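Local coordinates for OBCA, Oxalate Biosynthetic Component A (Burkholderia glumae, PDB 4NNB), which is a TIM-barrel protein of the Oxalate Biosynthetic Component A family that holds a magnesium ion and an oxaloacetate ion together in one pocket, at residues 474-480 with 492-498; 16-20 with 196-201; 200-204 with 227-231; 444-449 with 467-471. All blocks are in the same frame, centred on the assembly; numbering follows the deposited sequence.

Following the chain from the N terminus, 16-20 meets 196-201 (interaction 2) and closes a loop of 175 residues. Interaction 3 starts where that one ends, sharing Tyr200 and Leu201, and spans the helix 205-217 to reach the end of the barrel strand 222-229. Much later, interaction 4 closes the beta-alpha-beta unit 444-472, and interaction 1 follows at once, closing a hairpin onto helix 495-507. The contacts run in series; none crosses or encloses another. In space they still meet: Arg471 of interaction 4 forms a salt bridge with Asp476 of interaction 1, Arg493 of interaction 1 meets Tyr200, and Arg228 of interaction 3 probably hydrogen-bonds Pro17 O.

Interaction 1 of 4, residues 474-480 with 492-498; sequences LEDGLTV and ARGTWEQ. With MG (magnesium ion), chain B; OAA (oxaloacetate ion), chain C.
After barrel strand 469-472 the chain turns and enters the hairpin 479-481/489-491, and the start of helix 495-507 packs back on that turn and on the first hairpin strand, with Gln498 as the main stitch. Its amide uses both N-H groups: NE2 donates to Gly477 O at 2.9 Å and to Thr479 O at 3.1 Å. The two carbonyls lie near the amide plane of Gln498, yet NE2 sits well above each carbonyl's own plane. With CG beside the backbone N (chi1 -60°) and the chain extended beyond, the amide reaches across from the helix. Next to it, Leu474 N gives a nearly straight bond to Thr495 OG1, 3.0 Å at 167°. At the hairpin's open end Ala492 N meets a lone pair of Leu478 O at 2.8 Å, and a water also bridges Leu478 O to Ala492 O. Val480 packs on two side chains, its CG1 3.6 Å from Ala492 CB and as close to Gln498 CG. Gly494 is the N-cap residue, and the extended Glu497 side chain lets OE2 accept from Arg493 N. On the far side of the turn, Glu475 OE1 binds magnesium at 2.2 Å, along with His224, His226, oxaloacetate and a water. The bonds to Leu474 N and Gly477 O grip the backbone on both sides of Glu475 in sequence, and so probably help to position this metal ligand from a second shell.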
loop_
_atom_site.group_PDB
_atom_site.type_symbol
_atom_site.label_atom_id
_atom_site.label_comp_id
_atom_site.label_asym_id
_atom_site.label_seq_id
_atom_site.Cartn_x
_atom_site.Cartn_y
_atom_site.Cartn_z
ATOM N N LEU A 474 -1.332 3.253 2.656
ATOM C CA LEU A 474 -1.653 1.849 2.349
ATOM C C LEU A 474 -1.031 1.338 1.035
ATOM O O LEU A 474 -0.750 0.140 0.894
ATOM C CB LEU A 474 -3.168 1.624 2.362
ATOM C CG LEU A 474 -3.878 1.874 3.701
ATOM C CD1 LEU A 474 -5.311 1.298 3.679
ATOM C CD2 LEU A 474 -3.071 1.278 4.851
ATOM N N GLU A 475 -0.803 2.239 0.083
ATOM C CA GLU A 475 -0.050 1.886 -1.128
ATOM C C GLU A 475 1.283 1.204 -0.826
ATOM O O GLU A 475 1.659 0.233 -1.493
ATOM C CB GLU A 475 0.195 3.139 -1.985
ATOM C CG GLU A 475 1.128 2.898 -3.181
ATOM C CD GLU A 475 1.005 3.990 -4.236
ATOM O OE1 GLU A 475 1.656 3.882 -5.301
ATOM O OE2 GLU A 475 0.271 4.968 -3.987
ATOM N N ASP A 476 1.998 1.699 0.180
ATOM C CA ASP A 476 3.353 1.210 0.472
ATOM C C ASP A 476 3.442 0.159 1.585
ATOM O O ASP A 476 4.314 -0.710 1.552
ATOM C CB ASP A 476 4.268 2.389 0.806
ATOM C CG ASP A 476 4.307 3.408 -0.309
ATOM O OD1 ASP A 476 4.336 4.629 -0.026
ATOM O OD2 ASP A 476 4.271 2.979 -1.473
ATOM N N GLY A 477 2.550 0.250 2.569
ATOM C CA GLY A 477 2.493 -0.728 3.647
ATOM C C GLY A 477 1.164 -0.646 4.369
ATOM O O GLY A 477 0.581 0.433 4.470
ATOM N N LEU A 478 0.690 -1.777 4.892
ATOM C CA LEU A 478 -0.650 -1.848 5.486
ATOM C C LEU A 478 -0.643 -1.753 7.013
ATOM O O LEU A 478 -1.706 -1.745 7.644
ATOM C CB LEU A 478 -1.342 -3.141 5.055
ATOM C CG LEU A 478 -1.555 -3.283 3.541
ATOM C CD1 LEU A 478 -2.254 -4.610 3.191
ATOM C CD2 LEU A 478 -2.343 -2.080 3.020
ATOM N N THR A 479 0.549 -1.669 7.601
ATOM C CA THR A 479 0.695 -1.776 9.054
ATOM C C THR A 479 1.151 -0.501 9.774
ATOM O O THR A 479 1.654 0.450 9.163
ATOM C CB THR A 479 1.669 -2.922 9.422
ATOM O OG1 THR A 479 2.948 -2.675 8.831
ATOM C CG2 THR A 479 1.144 -4.260 8.916
ATOM N N VAL A 480 0.948 -0.488 11.088
ATOM C CA VAL A 480 1.572 0.499 11.959
ATOM C C VAL A 480 2.198 -0.242 13.141
ATOM O O VAL A 480 1.808 -1.378 13.460
ATOM C CB VAL A 480 0.572 1.539 12.515
ATOM C CG1 VAL A 480 0.060 2.464 11.424
ATOM C CG2 VAL A 480 -0.588 0.836 13.247
ATOM N N ALA A 492 -2.914 -0.927 9.978
ATOM C CA ALA A 492 -3.249 0.480 10.176
ATOM C C ALA A 492 -4.761 0.689 10.064
ATOM O O ALA A 492 -5.428 -0.021 9.307
ATOM C CB ALA A 492 -2.522 1.349 9.143
ATOM N N ARG A 493 -5.298 1.670 10.787
ATOM C CA ARG A 493 -6.712 2.000 10.650
ATOM C C ARG A 493 -6.971 2.812 9.375
ATOM O O ARG A 493 -8.118 3.029 8.978
ATOM C CB ARG A 493 -7.192 2.788 11.867
ATOM C CG ARG A 493 -7.122 2.014 13.176
ATOM C CD ARG A 493 -8.442 2.097 13.896
ATOM N NE ARG A 493 -9.446 1.261 13.239
ATOM C CZ ARG A 493 -10.744 1.539 13.221
ATOM N NH1 ARG A 493 -11.190 2.637 13.812
ATOM N NH2 ARG A 493 -11.595 0.722 12.612
ATOM N N GLY A 494 -5.897 3.272 8.745
ATOM C CA GLY A 494 -6.010 4.086 7.554
ATOM C C GLY A 494 -4.677 4.735 7.238
ATOM O O GLY A 494 -3.758 4.720 8.065
ATOM N N THR A 495 -4.555 5.274 6.028
ATOM C CA THR A 495 -3.380 6.061 5.685
ATOM C C THR A 495 -3.245 7.243 6.644
ATOM O O THR A 495 -2.143 7.577 7.066
ATOM C CB THR A 495 -3.428 6.539 4.207
ATOM O OG1 THR A 495 -3.284 5.393 3.344
ATOM C CG2 THR A 495 -2.313 7.515 3.926
ATOM N N TRP A 496 -4.364 7.858 7.015
ATOM C CA TRP A 496 -4.307 8.983 7.954
ATOM C C TRP A 496 -3.579 8.601 9.257
ATOM O O TRP A 496 -2.878 9.423 9.849
ATOM C CB TRP A 496 -5.712 9.505 8.264
ATOM C CG TRP A 496 -6.548 8.512 9.007
ATOM C CD1 TRP A 496 -7.445 7.626 8.473
ATOM C CD2 TRP A 496 -6.561 8.294 10.427
ATOM N NE1 TRP A 496 -8.007 6.868 9.476
ATOM C CE2 TRP A 496 -7.485 7.261 10.681
ATOM C CE3 TRP A 496 -5.878 8.870 11.503
ATOM C CZ2 TRP A 496 -7.737 6.787 11.973
ATOM C CZ3 TRP A 496 -6.131 8.397 12.787
ATOM C CH2 TRP A 496 -7.051 7.372 13.008
ATOM N N GLU A 497 -3.729 7.355 9.694
ATOM C CA GLU A 497 -3.073 6.944 10.933
ATOM C C GLU A 497 -1.560 6.876 10.742
ATOM O O GLU A 497 -0.796 7.325 11.604
ATOM C CB GLU A 497 -3.627 5.615 11.465
ATOM C CG GLU A 497 -2.990 5.225 12.799
ATOM C CD GLU A 497 -3.638 4.022 13.431
ATOM O OE1 GLU A 497 -3.964 4.097 14.628
ATOM O OE2 GLU A 497 -3.811 2.992 12.737
ATOM N N GLN A 498 -1.134 6.344 9.598
ATOM C CA GLN A 498 0.286 6.300 9.260
ATOM C C GLN A 498 0.871 7.696 9.130
ATOM O O GLN A 498 2.003 7.936 9.552
ATOM C CB GLN A 498 0.502 5.471 7.985
ATOM C CG GLN A 498 0.007 4.023 8.163
ATOM C CD GLN A 498 -0.129 3.263 6.853
ATOM O OE1 GLN A 498 -0.500 3.834 5.819
ATOM N NE2 GLN A 498 0.177 1.971 6.888
HETATM MG MG MG B . 1.587 5.019 -7.162
HETATM O O1 OAA C . 3.519 6.303 -10.873
HETATM O O2 OAA C . 2.143 5.872 -9.121
HETATM O O4 OAA C . 3.506 0.890 -8.242
HETATM O O5 OAA C . 3.590 1.393 -10.484
HETATM O O3 OAA C . 2.200 3.407 -7.990
HETATM C C1 OAA C . 3.109 5.506 -9.919
HETATM C C2 OAA C . 3.783 4.160 -9.767
HETATM C C3 OAA C . 3.043 3.133 -8.940
HETATM C C4 OAA C . 3.386 1.728 -9.241
HETATM O O HOH W 1 -4.621 -1.528 7.090
HETATM O O HOH W 2 3.764 5.177 -6.571
#

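Interaction 2 of 4, residues 16-20 with 196-201; sequences VPKFL and ARSPYL
Leu201 and Pro17 meet in the tightly packed part of this contact: Leu201 CD2 presses on Pro17 O at 3.3 Å, while its CD1 touches the proline ring at CG. With CG anti to the backbone N (chi1 -169°), the leucine points toward 16-20, its branches reaching Pro17. On the same side Phe19 sets its ring edge on Pro199 O, CE1 3.3 Å from that oxygen. The backbones form a small two-stranded parallel sheet, 18-19 with 197-198, separate from the barrel. Ser198 N donates to Lys18 O at 3.0 Å and Leu20 N to Ser198 O at the same length. Ser198 OG takes the N-H of Tyr200, an ST turn within the type I turn 198-201. Lys18 and Arg197 stand side by side on the sheet face away from Phe19, Lys18 CE lying over one face of the guanidinium toward its rim. Lys18 NZ is held by Gly247 O and by a salt bridge to Asp52, and Arg197 NH1 makes a bent bond to Phe19 O (2.9 Å, 132°). The looser end is Ala196, which is exposed; there Lys18 N still reaches Ala196 O at 3.1 Å, but Ala196 CB comes no nearer than 4.8 Å, to Pro17 CA.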
loop_
_atom_site.group_PDB
_atom_site.type_symbol
_atom_site.label_atom_id
_atom_site.label_comp_id
_atom_site.label_asym_id
_atom_site.label_seq_id
_atom_site.Cartn_x
_atom_site.Cartn_y
_atom_site.Cartn_z
ATOM N N VAL A 16 -1.414 -2.243 -5.662
ATOM C CA VAL A 16 -1.297 -3.635 -5.218
ATOM C C VAL A 16 -2.283 -4.117 -4.136
ATOM O O VAL A 16 -2.930 -5.160 -4.314
ATOM C CB VAL A 16 0.165 -3.985 -4.840
ATOM C CG1 VAL A 16 0.259 -5.405 -4.285
ATOM C CG2 VAL A 16 1.074 -3.818 -6.070
ATOM N N PRO A 17 -2.408 -3.379 -3.015
ATOM C CA PRO A 17 -3.264 -3.956 -1.967
ATOM C C PRO A 17 -4.747 -4.038 -2.380
ATOM O O PRO A 17 -5.174 -3.334 -3.306
ATOM C CB PRO A 17 -3.078 -2.991 -0.785
ATOM C CG PRO A 17 -2.660 -1.689 -1.402
ATOM C CD PRO A 17 -1.814 -2.095 -2.604
ATOM N N LYS A 18 -5.521 -4.892 -1.713
ATOM C CA LYS A 18 -6.945 -5.001 -2.018
ATOM C C LYS A 18 -7.823 -4.762 -0.779
ATOM O O LYS A 18 -7.406 -5.017 0.346
ATOM C CB LYS A 18 -7.256 -6.373 -2.653
ATOM C CG LYS A 18 -6.655 -6.572 -4.056
ATOM C CD LYS A 18 -7.043 -7.923 -4.668
ATOM C CE LYS A 18 -8.538 -7.980 -4.970
ATOM N NZ LYS A 18 -8.995 -9.314 -5.493
ATOM N N PHE A 19 -9.034 -4.259 -1.001
ATOM C CA PHE A 19 -10.004 -4.109 0.073
ATOM C C PHE A 19 -10.546 -5.482 0.466
ATOM O O PHE A 19 -10.808 -6.328 -0.389
ATOM C CB PHE A 19 -11.149 -3.184 -0.363
ATOM C CG PHE A 19 -12.358 -3.227 0.544
ATOM C CD1 PHE A 19 -12.359 -2.560 1.768
ATOM C CD2 PHE A 19 -13.496 -3.935 0.169
ATOM C CE1 PHE A 19 -13.477 -2.600 2.601
ATOM C CE2 PHE A 19 -14.612 -3.990 0.997
ATOM C CZ PHE A 19 -14.607 -3.314 2.210
ATOM N N LEU A 20 -10.682 -5.711 1.765
ATOM C CA LEU A 20 -11.348 -6.913 2.257
ATOM C C LEU A 20 -12.556 -6.490 3.070
ATOM O O LEU A 20 -12.433 -5.678 3.991
ATOM C CB LEU A 20 -10.399 -7.742 3.127
ATOM C CG LEU A 20 -11.083 -8.875 3.891
ATOM C CD1 LEU A 20 -11.609 -9.920 2.918
ATOM C CD2 LEU A 20 -10.141 -9.497 4.907
ATOM N N ALA A 196 -2.127 -9.244 1.830
ATOM C CA ALA A 196 -1.985 -7.890 1.283
ATOM C C ALA A 196 -3.354 -7.214 1.147
ATOM O O ALA A 196 -3.638 -6.530 0.159
ATOM C CB ALA A 196 -1.254 -7.925 -0.065
ATOM N N ARG A 197 -4.206 -7.416 2.150
ATOM C CA ARG A 197 -5.520 -6.791 2.162
ATOM C C ARG A 197 -5.731 -5.947 3.409
ATOM O O ARG A 197 -5.102 -6.165 4.451
ATOM C CB ARG A 197 -6.632 -7.840 2.068
ATOM C CG ARG A 197 -6.668 -8.598 0.734
ATOM C CD ARG A 197 -8.083 -8.662 0.217
ATOM N NE ARG A 197 -8.254 -9.635 -0.858
ATOM C CZ ARG A 197 -9.400 -9.802 -1.507
ATOM N NH1 ARG A 197 -10.446 -9.059 -1.183
ATOM N NH2 ARG A 197 -9.505 -10.703 -2.473
ATOM N N SER A 198 -6.640 -4.994 3.298
ATOM C CA SER A 198 -7.012 -4.181 4.442
ATOM C C SER A 198 -8.499 -3.894 4.361
ATOM O O SER A 198 -9.026 -3.649 3.279
ATOM C CB SER A 198 -6.201 -2.880 4.468
ATOM O OG SER A 198 -6.804 -1.922 5.336
ATOM N N PRO A 199 -9.188 -3.940 5.507
ATOM C CA PRO A 199 -10.603 -3.591 5.546
ATOM C C PRO A 199 -10.810 -2.083 5.445
ATOM O O PRO A 199 -11.962 -1.644 5.423
ATOM C CB PRO A 199 -11.033 -4.077 6.936
ATOM C CG PRO A 199 -9.776 -3.938 7.770
ATOM C CD PRO A 199 -8.698 -4.403 6.820
ATOM N N TYR A 200 -9.727 -1.309 5.369
ATOM C CA TYR A 200 -9.829 0.153 5.292
ATOM C C TYR A 200 -9.314 0.761 3.971
ATOM O O TYR A 200 -9.265 1.984 3.827
ATOM C CB TYR A 200 -9.100 0.802 6.471
ATOM C CG TYR A 200 -9.396 0.146 7.794
ATOM C CD1 TYR A 200 -10.670 0.216 8.351
ATOM C CD2 TYR A 200 -8.407 -0.554 8.480
ATOM C CE1 TYR A 200 -10.955 -0.390 9.584
ATOM C CE2 TYR A 200 -8.679 -1.169 9.717
ATOM C CZ TYR A 200 -9.958 -1.083 10.256
ATOM O OH TYR A 200 -10.249 -1.679 11.471
ATOM N N LEU A 201 -8.923 -0.083 3.022
ATOM C CA LEU A 201 -8.460 0.411 1.723
ATOM C C LEU A 201 -9.589 1.074 0.934
ATOM O O LEU A 201 -10.607 0.437 0.647
ATOM C CB LEU A 201 -7.884 -0.727 0.880
ATOM C CG LEU A 201 -7.144 -0.218 -0.365
ATOM C CD1 LEU A 201 -5.757 0.281 0.027
ATOM C CD2 LEU A 201 -7.064 -1.308 -1.447
#

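Interaction 3 of 4, residues 200-204 with 227-231; sequences YLPIT and TRDLS
Ile203 and Arg228 are the closest backbone approach, their CA atoms 6.1 Å apart, and the two segments are linked by a water between their backbones. The site belongs to the TIM barrel, where the loop entering helix 205-217 passes the end of the barrel strand 222-229. A single water bridges the gap, 2.9 Å from Ile203 O and accepting from Arg228 N at the same distance. Beside it the apolar side chains take over. Ile203 has CG1 between its backbone N and carbonyl carbon (chi1 62°), and this turns CD1 onto Leu230, 3.8 Å from Leu230 CD2. The other Leu230 methyl, CD1, packs against Ile203 O and, at 4.0 Å, against Thr204 CG2, the two side chains crossing at about a right angle. Thr204 is the N-cap of helix 205-217, its OG1 bonded to Ala207 N. Leu201 adds one methyl, CD2, 4.0 Å from Arg228 NH2. The arginine, bent at chi2, carries its guanidinium past that methyl to a cluster of carbonyl oxygens: NE meets Gly14 O, NH2 meets Ile13 O and Pro17 O, and NH1 meets Gln249 O. Just beyond, an Asx turn shapes the chain on both sides of Leu230: Asp229 OD1 takes Ser231 N at 3.0 Å from above the carboxylate plane, and offers its syn lone pair to Ser231 OG at 2.7 Å.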
loop_
_atom_site.group_PDB
_atom_site.type_symbol
_atom_site.label_atom_id
_atom_site.label_comp_id
_atom_site.label_asym_id
_atom_site.label_seq_id
_atom_site.Cartn_x
_atom_site.Cartn_y
_atom_site.Cartn_z
ATOM N N TYR A 200 -9.727 -1.309 5.369
ATOM C CA TYR A 200 -9.829 0.153 5.292
ATOM C C TYR A 200 -9.314 0.761 3.971
ATOM O O TYR A 200 -9.265 1.984 3.827
ATOM C CB TYR A 200 -9.100 0.802 6.471
ATOM C CG TYR A 200 -9.396 0.146 7.794
ATOM C CD1 TYR A 200 -10.670 0.216 8.351
ATOM C CD2 TYR A 200 -8.407 -0.554 8.480
ATOM C CE1 TYR A 200 -10.955 -0.390 9.584
ATOM C CE2 TYR A 200 -8.679 -1.169 9.717
ATOM C CZ TYR A 200 -9.958 -1.083 10.256
ATOM O OH TYR A 200 -10.249 -1.679 11.471
ATOM N N LEU A 201 -8.923 -0.083 3.022
ATOM C CA LEU A 201 -8.460 0.411 1.723
ATOM C C LEU A 201 -9.589 1.074 0.934
ATOM O O LEU A 201 -10.607 0.437 0.647
ATOM C CB LEU A 201 -7.884 -0.727 0.880
ATOM C CG LEU A 201 -7.144 -0.218 -0.365
ATOM C CD1 LEU A 201 -5.757 0.281 0.027
ATOM C CD2 LEU A 201 -7.064 -1.308 -1.447
ATOM N N PRO A 202 -9.407 2.350 0.561
ATOM C CA PRO A 202 -10.440 3.066 -0.204
ATOM C C PRO A 202 -10.308 2.843 -1.704
ATOM O O PRO A 202 -9.268 3.150 -2.309
ATOM C CB PRO A 202 -10.176 4.536 0.130
ATOM C CG PRO A 202 -8.667 4.592 0.396
ATOM C CD PRO A 202 -8.249 3.208 0.888
ATOM N N ILE A 203 -11.369 2.315 -2.304
ATOM C CA ILE A 203 -11.327 2.005 -3.727
ATOM C C ILE A 203 -12.441 2.679 -4.530
ATOM O O ILE A 203 -12.555 2.472 -5.737
ATOM C CB ILE A 203 -11.340 0.496 -3.952
ATOM C CG1 ILE A 203 -12.627 -0.134 -3.403
ATOM C CG2 ILE A 203 -10.119 -0.137 -3.301
ATOM C CD1 ILE A 203 -12.697 -1.638 -3.649
ATOM N N THR A 204 -13.242 3.498 -3.861
ATOM C CA THR A 204 -14.332 4.207 -4.529
ATOM C C THR A 204 -14.105 5.703 -4.408
ATOM O O THR A 204 -13.367 6.149 -3.520
ATOM C CB THR A 204 -15.699 3.855 -3.911
ATOM O OG1 THR A 204 -15.753 4.350 -2.571
ATOM C CG2 THR A 204 -15.922 2.357 -3.910
ATOM N N THR A 227 -6.672 5.019 -8.906
ATOM C CA THR A 227 -8.025 4.491 -8.970
ATOM C C THR A 227 -7.966 3.003 -9.303
ATOM O O THR A 227 -6.922 2.493 -9.722
ATOM C CB THR A 227 -8.879 5.234 -10.012
ATOM O OG1 THR A 227 -8.144 5.337 -11.244
ATOM C CG2 THR A 227 -9.230 6.636 -9.509
ATOM N N ARG A 228 -9.088 2.314 -9.105
ATOM C CA ARG A 228 -9.184 0.878 -9.351
ATOM C C ARG A 228 -10.431 0.579 -10.170
ATOM O O ARG A 228 -11.457 1.231 -10.007
ATOM C CB ARG A 228 -9.292 0.095 -8.034
ATOM C CG ARG A 228 -8.145 0.299 -7.041
ATOM C CD ARG A 228 -6.811 -0.194 -7.568
ATOM N NE ARG A 228 -5.811 -0.151 -6.504
ATOM C CZ ARG A 228 -5.634 -1.127 -5.615
ATOM N NH1 ARG A 228 -6.367 -2.239 -5.685
ATOM N NH2 ARG A 228 -4.713 -1.002 -4.670
ATOM N N ASP A 229 -10.344 -0.435 -11.024
ATOM C CA ASP A 229 -11.477 -0.852 -11.850
ATOM C C ASP A 229 -12.345 -1.846 -11.062
ATOM O O ASP A 229 -11.884 -2.931 -10.708
ATOM C CB ASP A 229 -10.923 -1.460 -13.151
ATOM C CG ASP A 229 -11.967 -2.210 -13.971
ATOM O OD1 ASP A 229 -13.170 -1.922 -13.851
ATOM O OD2 ASP A 229 -11.556 -3.083 -14.765
ATOM N N LEU A 230 -13.588 -1.466 -10.770
ATOM C CA LEU A 230 -14.491 -2.317 -9.987
ATOM C C LEU A 230 -15.647 -2.875 -10.822
ATOM O O LEU A 230 -16.635 -3.357 -10.267
ATOM C CB LEU A 230 -15.073 -1.555 -8.785
ATOM C CG LEU A 230 -14.124 -0.845 -7.814
ATOM C CD1 LEU A 230 -14.869 -0.375 -6.568
ATOM C CD2 LEU A 230 -12.968 -1.749 -7.443
ATOM N N SER A 231 -15.529 -2.811 -12.145
ATOM C CA SER A 231 -16.624 -3.208 -13.033
ATOM C C SER A 231 -16.861 -4.722 -13.027
ATOM O O SER A 231 -17.918 -5.193 -13.452
ATOM C CB SER A 231 -16.337 -2.738 -14.461
ATOM O OG SER A 231 -15.137 -3.323 -14.943
HETATM O O HOH W 3 -11.143 3.905 -7.865
#

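Interaction 4 of 4, residues 444-449 with 467-471; sequences SKISIL and LDGIR
Ser447 pairs with Gly469 and Ile448 with Ile470 in two parallel barrel strands, which the helix 458-465 joins as a beta-alpha-beta crossover; their short axes lie 4.5 Å apart at 32°. The backbone bonds alternate along the pair: Asp468 N to Ile446 O, Ile448 N to Gly469 O, and Arg471 N to Ile448 O at 2.9 Å, with a weak one from Gly469 N to Ile446 O.

At the start of the pair a side chain replaces a main-chain acceptor. Asp468 OD2 takes Ile446 N at 2.9 Å on its anti side, CG being placed beside its own backbone N (chi1 -53°), and the same oxygen forms a salt bridge with Arg438. OD1 faces Lys445 NZ, a long ion pair at 3.8 Å that a water also bridges.

Apolar contacts fill the face carrying Ile448 and Ile470, toward helices 416-440 and 458-465. Leu467 CD1 crosses over Ile448 CB at 3.5 Å, and its CD2 meets Ile446 CG2. On the opposite face Gly469 has no side chain, and Ser447 OG settles 3.3 Å from Gly469 CA.

At the far end Leu449 and Arg471 run side by side, Leu449 CD2 over the centre of the guanidinium and 3.4 Å from Arg471 CZ. Arg471 NE forms a salt bridge with Asp476, and the nearest atom of its side chain is about 4 Å from magnesium. A methyl on one face and a carboxylate at NE would restrict how the guanidinium can turn, probably keeping its positive charge fixed beside the metal site.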
loop_
_atom_site.group_PDB
_atom_site.type_symbol
_atom_site.label_atom_id
_atom_site.label_comp_id
_atom_site.label_asym_id
_atom_site.label_seq_id
_atom_site.Cartn_x
_atom_site.Cartn_y
_atom_site.Cartn_z
ATOM N N SER A 444 15.513 21.416 -6.289
ATOM C CA SER A 444 14.794 20.149 -6.319
ATOM C C SER A 444 14.282 19.778 -4.948
ATOM O O SER A 444 14.766 20.298 -3.936
ATOM C CB SER A 444 15.716 19.038 -6.799
ATOM O OG SER A 444 16.791 18.835 -5.892
ATOM N N LYS A 445 13.310 18.864 -4.917
ATOM C CA LYS A 445 12.773 18.336 -3.666
ATOM C C LYS A 445 12.698 16.826 -3.792
ATOM O O LYS A 445 12.074 16.307 -4.723
ATOM C CB LYS A 445 11.384 18.920 -3.387
ATOM C CG LYS A 445 11.369 20.443 -3.200
ATOM C CD LYS A 445 12.202 20.861 -1.988
ATOM C CE LYS A 445 12.259 22.385 -1.847
ATOM N NZ LYS A 445 13.240 22.784 -0.784
ATOM N N ILE A 446 13.347 16.123 -2.869
ATOM C CA ILE A 446 13.432 14.679 -2.948
ATOM C C ILE A 446 12.772 14.060 -1.716
ATOM O O ILE A 446 13.132 14.375 -0.566
ATOM C CB ILE A 446 14.900 14.231 -3.051
ATOM C CG1 ILE A 446 15.579 14.920 -4.251
ATOM C CG2 ILE A 446 15.015 12.707 -3.156
ATOM C CD1 ILE A 446 17.064 14.588 -4.387
ATOM N N SER A 447 11.800 13.185 -1.962
ATOM C CA SER A 447 11.151 12.440 -0.887
ATOM C C SER A 447 11.548 10.977 -0.955
ATOM O O SER A 447 12.147 10.528 -1.944
ATOM C CB SER A 447 9.632 12.581 -0.975
ATOM O OG SER A 447 9.230 13.926 -0.808
ATOM N N ILE A 448 11.222 10.236 0.101
ATOM C CA ILE A 448 11.461 8.798 0.130
ATOM C C ILE A 448 10.224 8.012 0.576
ATOM O O ILE A 448 9.438 8.488 1.401
ATOM C CB ILE A 448 12.664 8.455 1.035
ATOM C CG1 ILE A 448 13.027 6.969 0.932
ATOM C CG2 ILE A 448 12.392 8.873 2.498
ATOM C CD1 ILE A 448 14.416 6.616 1.521
ATOM N N LEU A 449 10.046 6.825 0.003
ATOM C CA LEU A 449 9.088 5.863 0.521
ATOM C C LEU A 449 9.843 4.597 0.812
ATOM O O LEU A 449 10.937 4.377 0.268
ATOM C CB LEU A 449 7.961 5.582 -0.489
ATOM C CG LEU A 449 8.285 4.803 -1.766
ATOM C CD1 LEU A 449 8.214 3.289 -1.572
ATOM C CD2 LEU A 449 7.341 5.241 -2.890
ATOM N N LEU A 467 16.747 14.670 3.132
ATOM C CA LEU A 467 15.592 14.670 2.235
ATOM C C LEU A 467 14.544 15.714 2.606
ATOM O O LEU A 467 14.473 16.169 3.747
ATOM C CB LEU A 467 14.962 13.281 2.157
ATOM C CG LEU A 467 15.890 12.230 1.556
ATOM C CD1 LEU A 467 15.120 10.970 1.167
ATOM C CD2 LEU A 467 16.650 12.791 0.341
ATOM N N ASP A 468 13.728 16.083 1.625
ATOM C CA ASP A 468 12.705 17.098 1.797
ATOM C C ASP A 468 11.332 16.544 2.134
ATOM O O ASP A 468 10.411 17.303 2.424
ATOM C CB ASP A 468 12.598 17.906 0.518
ATOM C CG ASP A 468 13.929 18.438 0.083
ATOM O OD1 ASP A 468 14.354 19.458 0.652
ATOM O OD2 ASP A 468 14.560 17.825 -0.796
ATOM N N GLY A 469 11.181 15.231 2.092
ATOM C CA GLY A 469 9.863 14.668 2.303
ATOM C C GLY A 469 9.882 13.195 2.600
ATOM O O GLY A 469 10.869 12.511 2.338
ATOM N N ILE A 470 8.772 12.705 3.152
ATOM C CA ILE A 470 8.584 11.289 3.423
ATOM C C ILE A 470 7.163 10.917 3.011
ATOM O O ILE A 470 6.219 11.669 3.268
ATOM C CB ILE A 470 8.773 10.971 4.930
ATOM C CG1 ILE A 470 10.232 11.137 5.337
ATOM C CG2 ILE A 470 8.329 9.532 5.266
ATOM C CD1 ILE A 470 10.432 11.054 6.855
ATOM N N ARG A 471 7.018 9.758 2.374
ATOM C CA ARG A 471 5.716 9.276 1.937
ATOM C C ARG A 471 5.333 8.038 2.736
ATOM O O ARG A 471 6.176 7.165 3.002
ATOM C CB ARG A 471 5.742 8.953 0.423
ATOM C CG ARG A 471 4.696 7.936 -0.042
ATOM C CD ARG A 471 4.565 7.888 -1.589
ATOM N NE ARG A 471 4.255 6.538 -2.042
ATOM C CZ ARG A 471 4.119 6.170 -3.318
ATOM N NH1 ARG A 471 4.251 7.054 -4.305
ATOM N NH2 ARG A 471 3.866 4.903 -3.596
HETATM O O HOH W 4 15.769 21.357 -0.625
HETATM O O HOH W 5 6.728 13.519 0.554
#